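Local coordinates for type IV pilus biogenesis protein PilB (Streptococcus sanguinis, PDB 7B7P) that is a minor type IV pilin with a direct role in adhesion, probably exerted through its metal-binding von Willebrand factor A-like domain, at residues A[235-238]-A[239-243]; A[198-201]-A[202-206]. All coordinates share one frame; numbering follows the deposited sequence.

How the contacts relate
Both contacts are local: contact 1 joins a loop to the first turn of helix 238-245, and contact 2 joins successive turns within helix 191-209. The two helices are neighbours in the von Willebrand factor A-like domain, and the contact centres are about 11 Å apart. Contact 1 lies at the surface, and its chemistry is mixed: threonine hydroxyls and first-turn carbonyls beside two isoleucines. Contact 2 is partly buried, with a regular backbone and mostly apolar side chains. The two meet through carbon: Ile241 CD1 is 3.7 Å from Val200 CG1 and 4.0 Å from Lys204 CE, while Ile240 CG2 lies 4.1 Å from Ile203 CG2.

Contact 1 (A[235-238]-A[239-243])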
loop_
_atom_site.group_PDB
_atom_site.type_symbol
_atom_site.label_atom_id
_atom_site.label_comp_id
_atom_site.label_asym_id
_atom_site.label_seq_id
_atom_site.Cartn_x
_atom_site.Cartn_y
_atom_site.Cartn_z
ATOM N N ASN A 235 3.414 -2.592 -21.190
ATOM C CA ASN A 235 3.199 -3.150 -22.515
ATOM C C ASN A 235 1.779 -2.936 -23.001
ATOM O O ASN A 235 1.401 -3.496 -24.034
ATOM C CB ASN A 235 3.518 -4.651 -22.542
ATOM C CG ASN A 235 4.866 -4.993 -21.914
ATOM O OD1 ASN A 235 5.696 -4.114 -21.648
ATOM N ND2 ASN A 235 5.095 -6.284 -21.691
ATOM N N GLY A 236 0.974 -2.171 -22.273
ATOM C CA GLY A 236 -0.377 -1.937 -22.732
ATOM C C GLY A 236 -1.477 -2.050 -21.698
ATOM O O GLY A 236 -1.803 -3.145 -21.219
ATOM N N THR A 237 -2.051 -0.893 -21.352
ATOM C CA THR A 237 -3.324 -0.808 -20.645
ATOM C C THR A 237 -4.432 -1.553 -21.377
ATOM O O THR A 237 -5.466 -1.863 -20.774
ATOM C CB THR A 237 -3.733 0.659 -20.489
ATOM O OG1 THR A 237 -4.278 1.129 -21.730
ATOM C CG2 THR A 237 -2.525 1.512 -20.138
ATOM N N ASN A 238 -4.206 -1.901 -22.644
ATOM C CA ASN A 238 -5.303 -2.156 -23.572
ATOM C C ASN A 238 -5.965 -3.503 -23.326
ATOM O O ASN A 238 -7.197 -3.615 -23.385
ATOM C CB ASN A 238 -4.779 -2.086 -25.004
ATOM C CG ASN A 238 -5.743 -1.416 -25.932
ATOM O OD1 ASN A 238 -6.673 -2.045 -26.442
ATOM N ND2 ASN A 238 -5.536 -0.121 -26.155
ATOM N N THR A 239 -5.169 -4.539 -23.068
ATOM C CA THR A 239 -5.742 -5.875 -23.028
ATOM C C THR A 239 -6.614 -6.079 -21.792
ATOM O O THR A 239 -7.627 -6.788 -21.863
ATOM C CB THR A 239 -4.623 -6.915 -23.116
ATOM O OG1 THR A 239 -4.142 -7.236 -21.804
ATOM C CG2 THR A 239 -3.468 -6.356 -23.948
ATOM N N ILE A 240 -6.270 -5.449 -20.664
ATOM C CA ILE A 240 -7.091 -5.645 -19.471
ATOM C C ILE A 240 -8.339 -4.762 -19.506
ATOM O O ILE A 240 -9.424 -5.195 -19.094
ATOM C CB ILE A 240 -6.265 -5.428 -18.187
ATOM C CG1 ILE A 240 -7.160 -5.658 -16.970
ATOM C CG2 ILE A 240 -5.661 -4.038 -18.150
ATOM C CD1 ILE A 240 -6.462 -6.304 -15.798
ATOM N N ILE A 241 -8.219 -3.521 -19.996
ATOM C CA ILE A 241 -9.393 -2.654 -20.074
ATOM C C ILE A 241 -10.447 -3.283 -20.967
ATOM O O ILE A 241 -11.653 -3.118 -20.739
ATOM C CB ILE A 241 -9.007 -1.252 -20.573
ATOM C CG1 ILE A 241 -8.133 -0.535 -19.556
ATOM C CG2 ILE A 241 -10.250 -0.419 -20.845
ATOM C CD1 ILE A 241 -7.910 0.927 -19.899
ATOM N N ALA A 242 -10.012 -4.029 -21.983
ATOM C CA ALA A 242 -10.957 -4.766 -22.810
ATOM C C ALA A 242 -11.723 -5.790 -21.982
ATOM O O ALA A 242 -12.943 -5.932 -22.133
ATOM C CB ALA A 242 -10.219 -5.444 -23.968
ATOM N N THR A 243 -11.023 -6.511 -21.098
ATOM C CA THR A 243 -11.689 -7.492 -20.242
ATOM C C THR A 243 -12.695 -6.829 -19.306
ATOM O O THR A 243 -13.840 -7.280 -19.183
ATOM C CB THR A 243 -10.668 -8.275 -19.422
ATOM O OG1 THR A 243 -9.498 -8.532 -20.210
ATOM C CG2 THR A 243 -11.279 -9.593 -18.958
#
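The carbonyl oxygen of Asn238 accepts the amide of Ala242, with Ala242 N 3.2 Å from Asn238 O. CB of Ala242 rests against the same oxygen. One residue earlier, Ile241 N reaches Thr237 O at 3.3 Å, a long and weak bond although its N-H points nearly straight at the oxygen. Carbon closes round this acceptor. Ile241 has CG1 beside its own backbone N (chi1 -67°), which lays CG1 alongside the carbonyl, 3.2 Å from Thr237 O. Ile240 comes in with its other branch: CG1 is anti to N and leads away, while CG2, lodged between N and the carbonyl carbon, packs 3.4 Å from Thr237 O. The side chains of Thr237 and Ile241 project in a common direction as neighbours, with Thr237 OG1 4.1 Å from Ile241 CD1.

The next carbonyl, that of Thr239, is approached twice by Thr243. The hydroxyl Thr243 OG1 donates to Thr239 O at 3.0 Å, tilted only 15° from the carbonyl plane, and the backbone amide Thr243 N adds a weak bond to that oxygen at 3.5 Å. This is the familiar hydroxyl bond from a threonine to the carbonyl four residues back, and here it is shorter than the backbone bond it accompanies. The hydroxyl of Thr239 is in turn weakly bonded to Ser231 OG.

Before the helix, Gly236 has a positive phi of 135°, a conformation in which a side chain would press on the carbonyl oxygen of Asn235. Ile240 and Ile241 face helix 191-209, while Thr239 and Thr243 touch Gln227 of strand 223-228. The whole is a loop-to-helix junction with two weak backbone bonds at its start, part of the helical layer that flanks the central sheet of a von Willebrand factor A-like domain.

Contact 2 (A[198-201]-A[202-206]); sequences KSVI and MIKDL
From Lys198 to Leu206 the backbone is a regular alpha-helix, in which Ile203 N bonds to Ser199 O at 2.9 Å. The amides of Met202, Lys204 and Asp205 close in the same way on the carbonyls of Lys198, Val200 and Ile201, and Ile203 N has a second, weak bond to Val200 O.

Lys204 follows the flank of Val200. Kinked in its outer half, the lysine chain runs back along the helix, its CG and CD passing over Val200 O, so that Lys204 NZ ends 3.8 Å from Val200 CG1. Ile203 sets CG1 beside its own N (chi1 -74°), bringing that carbon 3.4 Å from Ser199 O. The buried hydroxyl of Ser199 is satisfied one turn back, at Leu195 O.

Around the helix the partners change. Met202, Ile203 and Leu206 touch Phe166 of strand 162-169, Val200 faces helix 238-245, and Lys198 bonds through NZ to Gln406 of helix 402-424. A helix laid on a largely parallel sheet and flanked by further helices is characteristic of the Rossmann-like fold of von Willebrand factor A domains.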
loop_
_atom_site.group_PDB
_atom_site.type_symbol
_atom_site.label_atom_id
_atom_site.label_comp_id
_atom_site.label_asym_id
_atom_site.label_seq_id
_atom_site.Cartn_x
_atom_site.Cartn_y
_atom_site.Cartn_z
ATOM N N LYS A 198 -14.935 2.692 -12.941
ATOM C CA LYS A 198 -13.981 3.219 -11.966
ATOM C C LYS A 198 -12.710 2.383 -11.873
ATOM O O LYS A 198 -11.662 2.901 -11.458
ATOM C CB LYS A 198 -14.631 3.329 -10.583
ATOM C CG LYS A 198 -15.712 4.392 -10.475
ATOM C CD LYS A 198 -15.225 5.739 -11.010
ATOM C CE LYS A 198 -16.249 6.842 -10.766
ATOM N NZ LYS A 198 -15.905 8.076 -11.547
ATOM N N SER A 199 -12.763 1.105 -12.238
ATOM C CA SER A 199 -11.532 0.328 -12.213
ATOM C C SER A 199 -10.721 0.485 -13.499
ATOM O O SER A 199 -9.486 0.388 -13.453
ATOM C CB SER A 199 -11.836 -1.150 -11.912
ATOM O OG SER A 199 -12.616 -1.761 -12.920
ATOM N N VAL A 200 -11.374 0.777 -14.627
ATOM C CA VAL A 200 -10.646 1.239 -15.813
ATOM C C VAL A 200 -9.796 2.461 -15.468
ATOM O O VAL A 200 -8.599 2.517 -15.781
ATOM C CB VAL A 200 -11.622 1.532 -16.967
ATOM C CG1 VAL A 200 -10.882 2.172 -18.151
ATOM C CG2 VAL A 200 -12.312 0.259 -17.420
ATOM N N ILE A 201 -10.395 3.447 -14.786
ATOM C CA ILE A 201 -9.643 4.615 -14.316
ATOM C C ILE A 201 -8.480 4.186 -13.426
ATOM O O ILE A 201 -7.357 4.693 -13.552
ATOM C CB ILE A 201 -10.582 5.595 -13.587
ATOM C CG1 ILE A 201 -11.625 6.164 -14.555
ATOM C CG2 ILE A 201 -9.797 6.721 -12.916
ATOM C CD1 ILE A 201 -12.412 7.317 -13.981
ATOM N N MET A 202 -8.731 3.240 -12.510
ATOM C CA MET A 202 -7.698 2.828 -11.559
ATOM C C MET A 202 -6.513 2.180 -12.273
ATOM O O MET A 202 -5.360 2.349 -11.855
ATOM C CB MET A 202 -8.309 1.878 -10.514
ATOM C CG MET A 202 -7.332 1.033 -9.734
ATOM S SD MET A 202 -6.168 2.003 -8.754
ATOM C CE MET A 202 -6.167 1.089 -7.203
ATOM N N ILE A 203 -6.780 1.455 -13.364
ATOM C CA ILE A 203 -5.709 0.827 -14.139
ATOM C C ILE A 203 -4.814 1.889 -14.785
ATOM O O ILE A 203 -3.582 1.831 -14.690
ATOM C CB ILE A 203 -6.302 -0.121 -15.198
ATOM C CG1 ILE A 203 -6.834 -1.406 -14.555
ATOM C CG2 ILE A 203 -5.256 -0.434 -16.274
ATOM C CD1 ILE A 203 -5.826 -2.152 -13.717
ATOM N N LYS A 204 -5.421 2.866 -15.470
ATOM C CA LYS A 204 -4.625 3.929 -16.076
ATOM C C LYS A 204 -3.818 4.675 -15.022
ATOM O O LYS A 204 -2.668 5.062 -15.266
ATOM C CB LYS A 204 -5.525 4.887 -16.848
ATOM C CG LYS A 204 -6.240 4.242 -18.030
ATOM C CD LYS A 204 -7.533 4.988 -18.375
ATOM C CE LYS A 204 -7.801 4.972 -19.875
ATOM N NZ LYS A 204 -9.258 4.899 -20.178
ATOM N N ASP A 205 -4.386 4.849 -13.825
ATOM C CA ASP A 205 -3.637 5.490 -12.751
ATOM C C ASP A 205 -2.474 4.618 -12.277
ATOM O O ASP A 205 -1.378 5.130 -12.021
ATOM C CB ASP A 205 -4.576 5.837 -11.594
ATOM C CG ASP A 205 -4.044 6.967 -10.736
ATOM O OD1 ASP A 205 -3.160 7.710 -11.231
ATOM O OD2 ASP A 205 -4.503 7.119 -9.577
ATOM N N LEU A 206 -2.690 3.299 -12.149
ATOM C CA LEU A 206 -1.593 2.403 -11.774
ATOM C C LEU A 206 -0.497 2.393 -12.834
ATOM O O LEU A 206 0.693 2.316 -12.499
ATOM C CB LEU A 206 -2.105 0.981 -11.552
ATOM C CG LEU A 206 -2.864 0.657 -10.263
ATOM C CD1 LEU A 206 -3.236 -0.808 -10.278
ATOM C CD2 LEU A 206 -2.066 1.003 -9.025
#